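Local coordinates for uncharacterized protein (Neisseria meningitidis MC58, PDB 2R2A) that is of uncertain function but, as the N-terminal domain of a zonular occludens toxin homologue with a P-loop NTPase fold, probably binds a nucleotide, at residues 5-10 / 117-122; 9-14 / 128-133; 18-23 / 187-192; 53-58 / 70-75. All coordinates share one frame; numbering follows the deposited sequence. Where two conformers were deposited one is given.

How the interactions relate
Interactions 1 and 2 both use strand 7-11, a central strand of the sheet. Their centres are about 17 Å apart, and C8 O lies 2.9 Å from V128 N, probably a hydrogen bond. Interaction 1 lies at and just before the start of that strand. Interaction 2 lies at its end, where the probable Walker A loop begins. Interaction 3 takes up the helix that follows this loop and holds the sulfate. It joins interaction 2 through K18 NZ, 2.9 Å from G12 O, again probably a hydrogen bond. Interaction 4 is at one outer edge of the same sheet. It touches none of the others, and its nearest atoms are about 7 Å from interaction 3.

Interaction 1 (5-10 / 117-122)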
loop_
_atom_site.group_PDB
_atom_site.type_symbol
_atom_site.label_atom_id
_atom_site.label_comp_id
_atom_site.label_asym_id
_atom_site.label_seq_id
_atom_site.Cartn_x
_atom_site.Cartn_y
_atom_site.Cartn_z
ATOM N N ALA A 5 -4.703 -6.758 11.355
ATOM C CA ALA A 5 -4.396 -5.856 10.265
ATOM C C ALA A 5 -3.078 -5.115 10.491
ATOM O O ALA A 5 -2.702 -4.794 11.633
ATOM C CB ALA A 5 -5.536 -4.874 10.060
ATOM N N GLU A 6 -2.375 -4.837 9.399
ATOM C CA GLU A 6 -1.180 -4.030 9.520
ATOM C C GLU A 6 -1.029 -3.081 8.317
ATOM O O GLU A 6 -1.802 -3.171 7.359
ATOM C CB GLU A 6 0.056 -4.931 9.743
ATOM C CG GLU A 6 0.643 -5.539 8.477
ATOM C CD GLU A 6 1.992 -6.239 8.704
ATOM O OE1 GLU A 6 2.384 -6.448 9.876
ATOM O OE2 GLU A 6 2.652 -6.595 7.698
ATOM N N ILE A 7 -0.070 -2.164 8.427
ATOM C CA ILE A 7 0.318 -1.276 7.335
ATOM C C ILE A 7 1.710 -1.675 6.835
ATOM O O ILE A 7 2.677 -1.726 7.596
ATOM C CB ILE A 7 0.343 0.220 7.714
ATOM C CG1 ILE A 7 -1.028 0.649 8.251
ATOM C CG2 ILE A 7 0.772 1.066 6.462
ATOM C CD1 ILE A 7 -1.093 2.122 8.638
ATOM N N CYS A 8 1.764 -1.941 5.542
ATOM C CA CYS A 8 2.967 -2.394 4.858
ATOM C C CYS A 8 3.370 -1.327 3.846
ATOM O O CYS A 8 2.533 -0.858 3.046
ATOM C CB CYS A 8 2.680 -3.717 4.145
ATOM S SG CYS A 8 4.066 -4.305 3.124
ATOM N N LEU A 9 4.654 -0.978 3.856
ATOM C CA LEU A 9 5.225 0.003 2.926
ATOM C C LEU A 9 6.133 -0.683 1.879
ATOM O O LEU A 9 6.977 -1.529 2.238
ATOM C CB LEU A 9 6.007 1.039 3.720
ATOM C CG LEU A 9 6.853 2.072 2.965
ATOM C CD1 LEU A 9 6.006 2.964 2.039
ATOM C CD2 LEU A 9 7.631 2.952 3.952
ATOM N N ILE A 10 5.964 -0.339 0.601
ATOM C CA ILE A 10 6.849 -0.848 -0.415
ATOM C C ILE A 10 7.464 0.371 -1.128
ATOM O O ILE A 10 6.742 1.217 -1.657
ATOM C CB ILE A 10 6.151 -1.771 -1.395
ATOM C CG1 ILE A 10 5.559 -3.040 -0.713
ATOM C CG2 ILE A 10 7.192 -2.173 -2.475
ATOM C CD1 ILE A 10 4.439 -3.750 -1.577
ATOM N N ASN A 117 -4.327 5.412 12.848
ATOM C CA ASN A 117 -3.755 4.783 14.024
ATOM C C ASN A 117 -4.746 3.824 14.682
ATOM O O ASN A 117 -4.353 3.019 15.514
ATOM C CB ASN A 117 -3.215 5.816 15.011
ATOM C CG ASN A 117 -4.302 6.446 15.821
ATOM O OD1 ASN A 117 -4.605 5.993 16.922
ATOM N ND2 ASN A 117 -4.932 7.472 15.272
ATOM N N THR A 118 -6.019 3.902 14.284
ATOM C CA THR A 118 -7.041 2.928 14.703
ATOM C C THR A 118 -7.579 2.040 13.569
ATOM O O THR A 118 -8.684 1.489 13.667
ATOM C CB THR A 118 -8.222 3.600 15.471
ATOM O OG1 THR A 118 -8.736 4.712 14.720
ATOM C CG2 THR A 118 -7.751 4.083 16.837
ATOM N N HIS A 119 -6.780 1.873 12.514
ATOM C CA HIS A 119 -7.147 1.037 11.363
ATOM C C HIS A 119 -7.433 -0.428 11.703
ATOM O O HIS A 119 -8.147 -1.086 10.955
ATOM C CB HIS A 119 -6.076 1.106 10.256
ATOM C CG HIS A 119 -4.874 0.260 10.532
ATOM N ND1 HIS A 119 -4.718 -1.000 10.000
ATOM C CD2 HIS A 119 -3.778 0.485 11.297
ATOM C CE1 HIS A 119 -3.578 -1.518 10.423
ATOM N NE2 HIS A 119 -2.984 -0.634 11.206
ATOM N N ARG A 120 -6.853 -0.936 12.792
ATOM C CA ARG A 120 -7.100 -2.316 13.248
ATOM C C ARG A 120 -8.523 -2.540 13.748
ATOM O O ARG A 120 -9.026 -3.670 13.704
ATOM C CB ARG A 120 -6.125 -2.721 14.353
ATOM C CG ARG A 120 -4.703 -2.938 13.884
ATOM C CD ARG A 120 -3.938 -3.793 14.879
ATOM N NE ARG A 120 -2.586 -4.053 14.395
ATOM C CZ ARG A 120 -1.738 -4.918 14.940
ATOM N NH1 ARG A 120 -2.096 -5.624 16.002
ATOM N NH2 ARG A 120 -0.527 -5.079 14.413
ATOM N N HIS A 121 -9.160 -1.475 14.241
ATOM C CA HIS A 121 -10.554 -1.536 14.705
ATOM C C HIS A 121 -11.432 -1.983 13.552
ATOM O O HIS A 121 -12.223 -2.901 13.707
ATOM C CB HIS A 121 -11.044 -0.168 15.204
ATOM C CG HIS A 121 -10.369 0.304 16.451
ATOM N ND1 HIS A 121 -10.927 1.252 17.283
ATOM C CD2 HIS A 121 -9.189 -0.047 17.016
ATOM C CE1 HIS A 121 -10.113 1.474 18.300
ATOM N NE2 HIS A 121 -9.052 0.696 18.164
ATOM N N GLN A 122 -11.260 -1.340 12.391
ATOM C CA GLN A 122 -11.992 -1.708 11.171
ATOM C C GLN A 122 -11.356 -2.919 10.457
ATOM O O GLN A 122 -11.827 -3.321 9.390
ATOM C CB GLN A 122 -12.147 -0.509 10.218
ATOM C CG GLN A 122 -13.039 0.623 10.734
ATOM C CD GLN A 122 -12.317 1.576 11.698
ATOM O OE1 GLN A 122 -11.227 2.083 11.406
ATOM N NE2 GLN A 122 -12.934 1.821 12.851
#
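The loop residues A5 and E6 and the first residue of the central strand 7-11, I7, pack against the loop between helix 111-114 and strand 125-130. Here A5, E6 and I7 meet the ring of H119 on one face and at its CE1 end. I7 lies over the face. Its CG1 is 4.0 Å from the H119 ring centroid and 20° off the ring normal, a CH-pi contact offset toward the rim on the NE2 side. CD1 of the same isoleucine reaches the rim at H119 CD2, 4.1 Å away. E6 meets the ring differently. Its backbone comes to the edge, with E6 CA 3.6 Å from H119 CE1. A5 CB approaches that corner too, 3.9 Å from H119 CE1.

The torsion of H119 explains this placement. CG stands between the backbone N and the carbonyl carbon (chi1 79°), which carries the imidazole across to the strand. ND1 is hydrogen-bonded to I124 O, so the ring is also tied to the chain just ahead of strand 125-130. That strand runs parallel to 7-11 and is its direct neighbour in the sheet, as expected for a P-loop NTPase core. E6 N is in turn hydrogen-bonded to D125 OD1. The loop and both strand starts therefore meet around one mostly buried imidazole.

R120 covers the other face of the H119 ring, with its CG 3.8 Å above the plane. Its extended chain brings R120 NE to 2.9 Å from A5 O. R120 was modelled in two conformers, so the position of its guanidinium is less certain.

Interaction 2 (9-14 / 128-133); sequences LITGTP and VLTQGP
L9 to T11 run beside V128 to T130 as parallel strands, and I10 uses both its N and its O toward this one neighbour. I10 N donates to V128 O over 2.9 Å, at 166°. I10 O accepts from T130 N over 3.0 Å, and also meets the CA-H of L129. L9 and T11 bond on their other side to strand 144-152, L9 with K146 and Y148, T11 with Y148 and I150. G12 N makes a weak bond to T130 O at 3.5 Å. T130 O also receives a CA-H contact from T11 CA, 3.1 Å away. G12 O is hydrogen-bonded to K18 NZ.

The buried hydroxyls are satisfied elsewhere: T11 OG1 by H149 ND1 and T130 OG1 by Q97 OE1. Their methyls face each other, T11 CG2 to T130 CG2 at 3.7 Å. L9 CD1 continues this face against V128 CG2, 3.8 Å away. On the other face I10 and L129 lie side by side. Q131 OE1 lies 3.1 Å from P14 CG, while Q131 NE2 is hydrogen-bonded to E95 OE1. This pairing of parallel strands, one leading through G12 into a glycine-rich loop, is consistent with the Walker A end of a P-loop NTPase.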
loop_
_atom_site.group_PDB
_atom_site.type_symbol
_atom_site.label_atom_id
_atom_site.label_comp_id
_atom_site.label_asym_id
_atom_site.label_seq_id
_atom_site.Cartn_x
_atom_site.Cartn_y
_atom_site.Cartn_z
ATOM N N LEU A 9 4.654 -0.978 3.856
ATOM C CA LEU A 9 5.225 0.003 2.926
ATOM C C LEU A 9 6.133 -0.683 1.879
ATOM O O LEU A 9 6.977 -1.529 2.238
ATOM C CB LEU A 9 6.007 1.039 3.720
ATOM C CG LEU A 9 6.853 2.072 2.965
ATOM C CD1 LEU A 9 6.006 2.964 2.039
ATOM C CD2 LEU A 9 7.631 2.952 3.952
ATOM N N ILE A 10 5.964 -0.339 0.601
ATOM C CA ILE A 10 6.849 -0.848 -0.415
ATOM C C ILE A 10 7.464 0.371 -1.128
ATOM O O ILE A 10 6.742 1.217 -1.657
ATOM C CB ILE A 10 6.151 -1.771 -1.395
ATOM C CG1 ILE A 10 5.559 -3.040 -0.713
ATOM C CG2 ILE A 10 7.192 -2.173 -2.475
ATOM C CD1 ILE A 10 4.439 -3.750 -1.577
ATOM N N THR A 11 8.787 0.464 -1.208
ATOM C CA THR A 11 9.422 1.591 -1.851
ATOM C C THR A 11 10.469 1.120 -2.863
ATOM O O THR A 11 10.835 -0.082 -2.882
ATOM C CB THR A 11 10.098 2.585 -0.822
ATOM O OG1 THR A 11 11.068 1.877 -0.004
ATOM C CG2 THR A 11 8.978 3.178 0.086
ATOM N N GLY A 12 10.887 2.058 -3.694
ATOM C CA GLY A 12 11.846 1.783 -4.782
ATOM C C GLY A 12 11.577 2.706 -5.950
ATOM O O GLY A 12 10.502 3.287 -6.076
ATOM N N THR A 13 12.606 2.924 -6.753
ATOM C CA THR A 13 12.489 3.859 -7.875
ATOM C C THR A 13 11.483 3.331 -8.933
ATOM O O THR A 13 11.172 2.118 -8.981
ATOM C CB THR A 13 13.867 4.025 -8.582
ATOM O OG1 THR A 13 14.268 2.779 -9.134
ATOM C CG2 THR A 13 14.938 4.485 -7.639
ATOM N N PRO A 14 10.967 4.224 -9.793
ATOM C CA PRO A 14 10.116 3.776 -10.895
ATOM C C PRO A 14 10.847 2.730 -11.739
ATOM O O PRO A 14 12.020 2.908 -12.061
ATOM C CB PRO A 14 9.879 5.044 -11.723
ATOM C CG PRO A 14 9.900 6.168 -10.620
ATOM C CD PRO A 14 11.117 5.700 -9.782
ATOM N N VAL A 128 1.050 0.614 1.106
ATOM C CA VAL A 128 1.314 1.873 0.418
ATOM C C VAL A 128 2.618 1.711 -0.359
ATOM O O VAL A 128 3.575 1.159 0.154
ATOM C CB VAL A 128 1.435 3.085 1.394
ATOM C CG1 VAL A 128 0.005 3.588 1.795
ATOM C CG2 VAL A 128 2.279 2.740 2.609
ATOM N N LEU A 129 2.585 2.062 -1.639
ATOM C CA LEU A 129 3.760 1.987 -2.500
ATOM C C LEU A 129 4.157 3.417 -2.816
ATOM O O LEU A 129 3.271 4.299 -3.058
ATOM C CB LEU A 129 3.409 1.268 -3.812
ATOM C CG LEU A 129 3.217 -0.253 -3.768
ATOM C CD1 LEU A 129 2.037 -0.593 -2.922
ATOM C CD2 LEU A 129 3.028 -0.776 -5.214
ATOM N N THR A 130 5.468 3.693 -2.795
ATOM C CA THR A 130 5.848 5.034 -3.179
ATOM C C THR A 130 7.317 4.911 -3.564
ATOM O O THR A 130 7.921 3.843 -3.356
ATOM C CB THR A 130 5.604 6.099 -2.035
ATOM O OG1 THR A 130 5.949 7.416 -2.530
ATOM C CG2 THR A 130 6.484 5.812 -0.817
ATOM N N GLN A 131 7.890 5.987 -4.089
ATOM C CA GLN A 131 9.253 5.948 -4.530
ATOM C C GLN A 131 10.249 6.113 -3.374
ATOM O O GLN A 131 11.401 5.646 -3.487
ATOM C CB GLN A 131 9.498 7.057 -5.579
ATOM C CG GLN A 131 8.731 6.714 -6.846
ATOM C CD GLN A 131 8.737 7.835 -7.843
ATOM O OE1 GLN A 131 9.793 8.246 -8.262
ATOM N NE2 GLN A 131 7.539 8.345 -8.212
ATOM N N GLY A 132 9.845 6.783 -2.299
ATOM C CA GLY A 132 10.768 6.997 -1.174
ATOM C C GLY A 132 9.933 7.255 0.074
ATOM O O GLY A 132 8.908 7.941 0.009
ATOM N N PRO A 133 10.381 6.727 1.227
ATOM C CA PRO A 133 9.518 6.842 2.406
ATOM C C PRO A 133 9.235 8.319 2.792
ATOM O O PRO A 133 8.153 8.615 3.259
ATOM C CB PRO A 133 10.343 6.159 3.536
ATOM C CG PRO A 133 11.429 5.490 2.897
ATOM C CD PRO A 133 11.666 6.042 1.508
#

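Interaction 3 (18-23 / 187-192). With SO4 (sulfate ion), chain C.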
loop_
_atom_site.group_PDB
_atom_site.type_symbol
_atom_site.label_atom_id
_atom_site.label_comp_id
_atom_site.label_asym_id
_atom_site.label_seq_id
_atom_site.Cartn_x
_atom_site.Cartn_y
_atom_site.Cartn_z
ATOM N N LYS A 18 7.820 -2.559 -8.096
ATOM C CA LYS A 18 7.018 -2.506 -6.897
ATOM C C LYS A 18 5.612 -3.063 -7.198
ATOM O O LYS A 18 5.095 -3.863 -6.429
ATOM C CB LYS A 18 6.891 -1.056 -6.359
ATOM C CG LYS A 18 8.181 -0.353 -5.895
ATOM C CD LYS A 18 7.846 1.092 -5.356
ATOM C CE LYS A 18 7.197 2.023 -6.422
ATOM N NZ LYS A 18 8.187 2.345 -7.528
ATOM N N THR A 19 4.995 -2.627 -8.307
ATOM C CA THR A 19 3.651 -3.095 -8.607
ATOM C C THR A 19 3.637 -4.604 -8.877
ATOM O O THR A 19 2.749 -5.306 -8.395
ATOM C CB THR A 19 2.986 -2.331 -9.791
ATOM O OG1 THR A 19 2.854 -0.958 -9.434
ATOM C CG2 THR A 19 1.576 -2.866 -10.038
ATOM N N LEU A 20 4.602 -5.104 -9.632
ATOM C CA LEU A 20 4.623 -6.576 -9.888
ATOM C C LEU A 20 4.861 -7.369 -8.609
ATOM O O LEU A 20 4.257 -8.418 -8.422
ATOM C CB LEU A 20 5.713 -6.937 -10.889
ATOM C CG LEU A 20 5.442 -6.499 -12.324
ATOM C CD1 LEU A 20 6.701 -6.709 -13.073
ATOM C CD2 LEU A 20 4.288 -7.328 -12.902
ATOM N N LYS A 21 5.729 -6.869 -7.715
ATOM C CA LYS A 21 5.847 -7.521 -6.401
ATOM C C LYS A 21 4.500 -7.528 -5.639
ATOM O O LYS A 21 4.105 -8.546 -5.056
ATOM C CB LYS A 21 6.974 -6.887 -5.569
ATOM C CG LYS A 21 7.157 -7.523 -4.184
ATOM C CD LYS A 21 7.569 -9.001 -4.380
ATOM C CE LYS A 21 7.724 -9.760 -3.073
ATOM N NZ LYS A 21 8.160 -11.156 -3.506
HETATM N N MSE A 22 3.814 -6.393 -5.635
HETATM C CA MSE A 22 2.490 -6.302 -4.995
HETATM C C MSE A 22 1.501 -7.328 -5.569
HETATM O O MSE A 22 0.869 -8.078 -4.817
HETATM C CB MSE A 22 1.964 -4.866 -5.092
HETATM C CG MSE A 22 0.613 -4.606 -4.376
HETATM SE SE MSE A 22 0.795 -4.688 -2.427
HETATM C CE MSE A 22 -0.171 -6.387 -2.010
ATOM N N VAL A 23 1.369 -7.359 -6.895
ATOM C CA VAL A 23 0.488 -8.353 -7.555
ATOM C C VAL A 23 0.917 -9.800 -7.231
ATOM O O VAL A 23 0.082 -10.679 -6.987
ATOM C CB VAL A 23 0.417 -8.119 -9.089
ATOM C CG1 VAL A 23 -0.527 -9.165 -9.779
ATOM C CG2 VAL A 23 0.001 -6.658 -9.419
ATOM N N LYS A 187 3.344 -16.443 -12.837
ATOM C CA LYS A 187 2.046 -16.161 -13.463
ATOM C C LYS A 187 1.563 -14.729 -13.220
ATOM O O LYS A 187 0.386 -14.423 -13.424
ATOM C CB LYS A 187 0.987 -17.166 -12.989
ATOM C CG LYS A 187 1.390 -18.577 -13.315
ATOM C CD LYS A 187 0.245 -19.551 -13.142
ATOM C CE LYS A 187 0.750 -20.948 -13.418
ATOM N NZ LYS A 187 1.805 -20.935 -14.496
ATOM N N VAL A 188 2.472 -13.852 -12.780
ATOM C CA VAL A 188 2.069 -12.519 -12.365
ATOM C C VAL A 188 1.321 -11.784 -13.492
ATOM O O VAL A 188 0.348 -11.089 -13.246
ATOM C CB VAL A 188 3.274 -11.678 -11.811
ATOM C CG1 VAL A 188 4.245 -11.344 -12.917
ATOM C CG2 VAL A 188 2.778 -10.403 -11.145
ATOM N N TYR A 189 1.756 -11.949 -14.736
ATOM C CA TYR A 189 1.066 -11.265 -15.842
ATOM C C TYR A 189 -0.316 -11.818 -16.225
ATOM O O TYR A 189 -1.045 -11.194 -17.016
ATOM C CB TYR A 189 1.974 -11.169 -17.049
ATOM C CG TYR A 189 2.983 -10.051 -16.912
ATOM C CD1 TYR A 189 2.566 -8.713 -16.908
ATOM C CD2 TYR A 189 4.342 -10.321 -16.779
ATOM C CE1 TYR A 189 3.470 -7.677 -16.802
ATOM C CE2 TYR A 189 5.268 -9.278 -16.674
ATOM C CZ TYR A 189 4.817 -7.961 -16.693
ATOM O OH TYR A 189 5.708 -6.927 -16.586
ATOM N N ASP A 190 -0.687 -12.960 -15.660
ATOM C CA ASP A 190 -2.052 -13.468 -15.824
ATOM C C ASP A 190 -3.033 -12.633 -15.002
ATOM O O ASP A 190 -4.257 -12.702 -15.201
ATOM C CB ASP A 190 -2.131 -14.937 -15.389
ATOM C CG ASP A 190 -1.312 -15.867 -16.290
ATOM O OD1 ASP A 190 -0.878 -15.433 -17.391
ATOM O OD2 ASP A 190 -1.109 -17.033 -15.887
ATOM N N LEU A 191 -2.482 -11.838 -14.086
ATOM C CA LEU A 191 -3.268 -11.082 -13.120
ATOM C C LEU A 191 -3.141 -9.560 -13.306
ATOM O O LEU A 191 -3.841 -8.792 -12.641
ATOM C CB LEU A 191 -2.796 -11.447 -11.711
ATOM C CG LEU A 191 -2.947 -12.885 -11.224
ATOM C CD1 LEU A 191 -2.325 -13.004 -9.844
ATOM C CD2 LEU A 191 -4.398 -13.269 -11.153
ATOM N N TYR A 192 -2.244 -9.147 -14.203
ATOM C CA TYR A 192 -1.841 -7.751 -14.311
ATOM C C TYR A 192 -1.343 -7.441 -15.723
ATOM O O TYR A 192 -0.699 -8.271 -16.350
ATOM C CB TYR A 192 -0.752 -7.419 -13.273
ATOM C CG TYR A 192 -0.201 -6.002 -13.376
ATOM C CD1 TYR A 192 -0.946 -4.923 -12.951
ATOM C CD2 TYR A 192 1.060 -5.754 -13.904
ATOM C CE1 TYR A 192 -0.472 -3.628 -13.039
ATOM C CE2 TYR A 192 1.561 -4.435 -13.997
ATOM C CZ TYR A 192 0.776 -3.383 -13.549
ATOM O OH TYR A 192 1.202 -2.070 -13.646
HETATM S S SO4 C . 7.366 0.039 -10.399
HETATM O O1 SO4 C . 7.238 1.376 -10.835
HETATM O O2 SO4 C . 7.985 -0.813 -11.364
HETATM O O3 SO4 C . 6.015 -0.389 -10.075
HETATM O O4 SO4 C . 8.206 0.050 -9.200
#
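A single methyl, L20 CD2, meets three side chains of 187-192 at once. It sits over one face of the Y189 ring, 4.2 Å from the centroid and 27° off the normal, a CH-pi contact. L20 CD2 also touches Y192 CD2 at 3.7 Å and V188 CG2 at 3.9 Å. One turn further along the helix, V23 continues the apolar patch. V23 CG1 packs on L191 CB at 3.8 Å and is also close to V188 CG2 and Y192 CB. Segment 187-192 covers one flank of helix 18-28.

T19 works in two directions. T19 CG2 is anti to the backbone N and points to Y192, 3.6 Å from Y192 CZ. OG1 takes the position beside the backbone N, on the sulfate side.

The sulfate lies at the N-terminal end of the helix. Sulfate O3 accepts from T19 N. Sulfate O4 accepts from K18 N over 2.9 Å. The K18 chain bends at its last two torsions (chi3 -61°, chi4 -67°). This curls K18 NZ back to sulfate O4, 2.8 Å away, a hydrogen bond. K18 NZ is also hydrogen-bonded to G12 O, which helps to hold the amine in place. G15 N and G17 N are also hydrogen-bonded to the sulfate.

The sulfate probably came from the crystallisation liquor. Backbone amides, a lysine and a helix start converging on one anion are consistent with a Walker A site, where a nucleotide phosphate would probably bind.

Interaction 4 (53-58 / 70-75); sequences PHTYIE and EQLSAH
L72 and S73 add a short parallel strand beside strand 55-58, at one outer edge of the mixed sheet. No helix or strand intervenes between the two in the chain. L72 comes first. Its N donates to a water that donates to Y56 O, so this end of the pairing is bridged by solvent. Its side chain faces I57 and T55, with L72 CB 4.2 Å from I57 CG2 and L72 CD1 4.2 Å from T55 CG2. L72 O then accepts from E58 N over 3.0 Å, nearly straight at 174°.

S73 is level with E58, but its side chain turns along its own strand. OG is anti to the backbone N (chi1 172°) and accepts from H75 N, an ST turn. The same OG is hydrogen-bonded to L64 O.

A74 N donates to E58 O over 2.6 Å from 31° out of the carbonyl plane; this length is unusually short and should be read with caution. A74 CB lies 3.4 Å from E58 O. E58 leads its own carboxylate away from the contact, and OE1 accepts from Y56 OH. H75 closes the segment: its NE2 is hydrogen-bonded to T59 O, and its CD2 lies 4.0 Å from E58 O.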
loop_
_atom_site.group_PDB
_atom_site.type_symbol
_atom_site.label_atom_id
_atom_site.label_comp_id
_atom_site.label_asym_id
_atom_site.label_seq_id
_atom_site.Cartn_x
_atom_site.Cartn_y
_atom_site.Cartn_z
ATOM N N PRO A 53 -10.317 -8.942 -9.093
ATOM C CA PRO A 53 -11.437 -8.073 -8.753
ATOM C C PRO A 53 -11.099 -7.122 -7.608
ATOM O O PRO A 53 -10.459 -7.518 -6.637
ATOM C CB PRO A 53 -12.554 -9.060 -8.360
ATOM C CG PRO A 53 -12.228 -10.265 -9.144
ATOM C CD PRO A 53 -10.732 -10.357 -9.150
ATOM N N HIS A 54 -11.486 -5.869 -7.761
ATOM C CA HIS A 54 -11.190 -4.854 -6.771
ATOM C C HIS A 54 -12.145 -3.694 -6.993
ATOM O O HIS A 54 -12.864 -3.641 -7.997
ATOM C CB HIS A 54 -9.717 -4.376 -6.890
ATOM C CG HIS A 54 -9.404 -3.753 -8.212
ATOM N ND1 HIS A 54 -9.227 -4.500 -9.356
ATOM C CD2 HIS A 54 -9.303 -2.456 -8.587
ATOM C CE1 HIS A 54 -9.017 -3.691 -10.378
ATOM N NE2 HIS A 54 -9.061 -2.445 -9.939
ATOM N N THR A 55 -12.165 -2.775 -6.045
ATOM C CA THR A 55 -12.872 -1.519 -6.206
ATOM C C THR A 55 -11.873 -0.394 -6.411
ATOM O O THR A 55 -10.950 -0.250 -5.609
ATOM C CB THR A 55 -13.708 -1.241 -4.970
ATOM O OG1 THR A 55 -14.636 -2.321 -4.810
ATOM C CG2 THR A 55 -14.438 0.062 -5.104
ATOM N N TYR A 56 -12.060 0.384 -7.482
ATOM C CA TYR A 56 -11.201 1.534 -7.785
ATOM C C TYR A 56 -11.390 2.666 -6.787
ATOM O O TYR A 56 -12.522 3.048 -6.462
ATOM C CB TYR A 56 -11.444 2.069 -9.204
ATOM C CG TYR A 56 -10.553 3.242 -9.582
ATOM C CD1 TYR A 56 -11.066 4.546 -9.615
ATOM C CD2 TYR A 56 -9.192 3.055 -9.899
ATOM C CE1 TYR A 56 -10.270 5.627 -9.952
ATOM C CE2 TYR A 56 -8.379 4.150 -10.236
ATOM C CZ TYR A 56 -8.932 5.427 -10.258
ATOM O OH TYR A 56 -8.163 6.517 -10.580
ATOM N N ILE A 57 -10.267 3.219 -6.323
ATOM C CA ILE A 57 -10.283 4.466 -5.554
ATOM C C ILE A 57 -9.499 5.576 -6.270
ATOM O O ILE A 57 -8.385 5.346 -6.768
ATOM C CB ILE A 57 -9.788 4.260 -4.089
ATOM C CG1 ILE A 57 -8.395 3.606 -4.028
ATOM C CG2 ILE A 57 -10.779 3.404 -3.330
ATOM C CD1 ILE A 57 -7.820 3.474 -2.576
ATOM N N GLU A 58 -10.092 6.774 -6.314
ATOM C CA GLU A 58 -9.469 7.951 -6.924
ATOM C C GLU A 58 -8.530 8.651 -5.948
ATOM O O GLU A 58 -8.945 9.076 -4.864
ATOM C CB GLU A 58 -10.537 8.965 -7.398
ATOM C CG GLU A 58 -9.971 10.151 -8.192
ATOM C CD GLU A 58 -8.991 9.695 -9.271
ATOM O OE1 GLU A 58 -9.421 9.021 -10.228
ATOM O OE2 GLU A 58 -7.777 9.970 -9.133
ATOM N N GLU A 70 -21.685 6.990 -5.976
ATOM C CA GLU A 70 -21.167 6.297 -7.186
ATOM C C GLU A 70 -19.644 6.032 -7.258
ATOM O O GLU A 70 -19.225 4.961 -7.708
ATOM C CB GLU A 70 -21.596 7.011 -8.476
ATOM C CG GLU A 70 -21.316 6.144 -9.725
ATOM C CD GLU A 70 -21.914 6.696 -11.017
ATOM O OE1 GLU A 70 -23.162 6.771 -11.135
ATOM O OE2 GLU A 70 -21.126 7.030 -11.933
ATOM N N GLN A 71 -18.819 6.997 -6.865
ATOM C CA GLN A 71 -17.358 6.795 -6.953
ATOM C C GLN A 71 -16.683 7.125 -5.643
ATOM O O GLN A 71 -17.110 8.052 -4.923
ATOM C CB GLN A 71 -16.717 7.645 -8.052
ATOM C CG GLN A 71 -17.530 7.762 -9.332
ATOM C CD GLN A 71 -17.346 9.115 -9.978
ATOM O OE1 GLN A 71 -16.238 9.470 -10.394
ATOM N NE2 GLN A 71 -18.423 9.896 -10.036
ATOM N N LEU A 72 -15.627 6.368 -5.347
ATOM C CA LEU A 72 -14.887 6.550 -4.122
ATOM C C LEU A 72 -13.605 7.341 -4.352
ATOM O O LEU A 72 -12.850 7.097 -5.303
ATOM C CB LEU A 72 -14.530 5.216 -3.483
ATOM C CG LEU A 72 -15.598 4.320 -2.887
ATOM C CD1 LEU A 72 -14.864 3.113 -2.297
ATOM C CD2 LEU A 72 -16.418 5.029 -1.820
ATOM N N SER A 73 -13.395 8.305 -3.467
ATOM C CA SER A 73 -12.166 9.050 -3.432
ATOM C C SER A 73 -11.313 8.456 -2.323
ATOM O O SER A 73 -11.845 8.071 -1.264
ATOM C CB SER A 73 -12.464 10.521 -3.147
ATOM O OG SER A 73 -11.249 11.225 -2.932
ATOM N N ALA A 74 -9.990 8.403 -2.528
ATOM C CA ALA A 74 -9.117 7.978 -1.444
ATOM C C ALA A 74 -9.133 9.026 -0.330
ATOM O O ALA A 74 -8.725 8.743 0.812
ATOM C CB ALA A 74 -7.667 7.745 -1.952
ATOM N N HIS A 75 -9.591 10.235 -0.676
ATOM C CA HIS A 75 -9.423 11.391 0.196
ATOM C C HIS A 75 -10.402 11.471 1.351
ATOM O O HIS A 75 -10.105 12.120 2.351
ATOM C CB HIS A 75 -9.303 12.697 -0.610
ATOM C CG HIS A 75 -8.090 12.715 -1.489
ATOM N ND1 HIS A 75 -6.854 13.137 -1.045
ATOM C CD2 HIS A 75 -7.910 12.305 -2.767
ATOM C CE1 HIS A 75 -5.969 13.006 -2.019
ATOM N NE2 HIS A 75 -6.579 12.491 -3.070
HETATM O O HOH W 1 -14.988 3.622 -6.690
#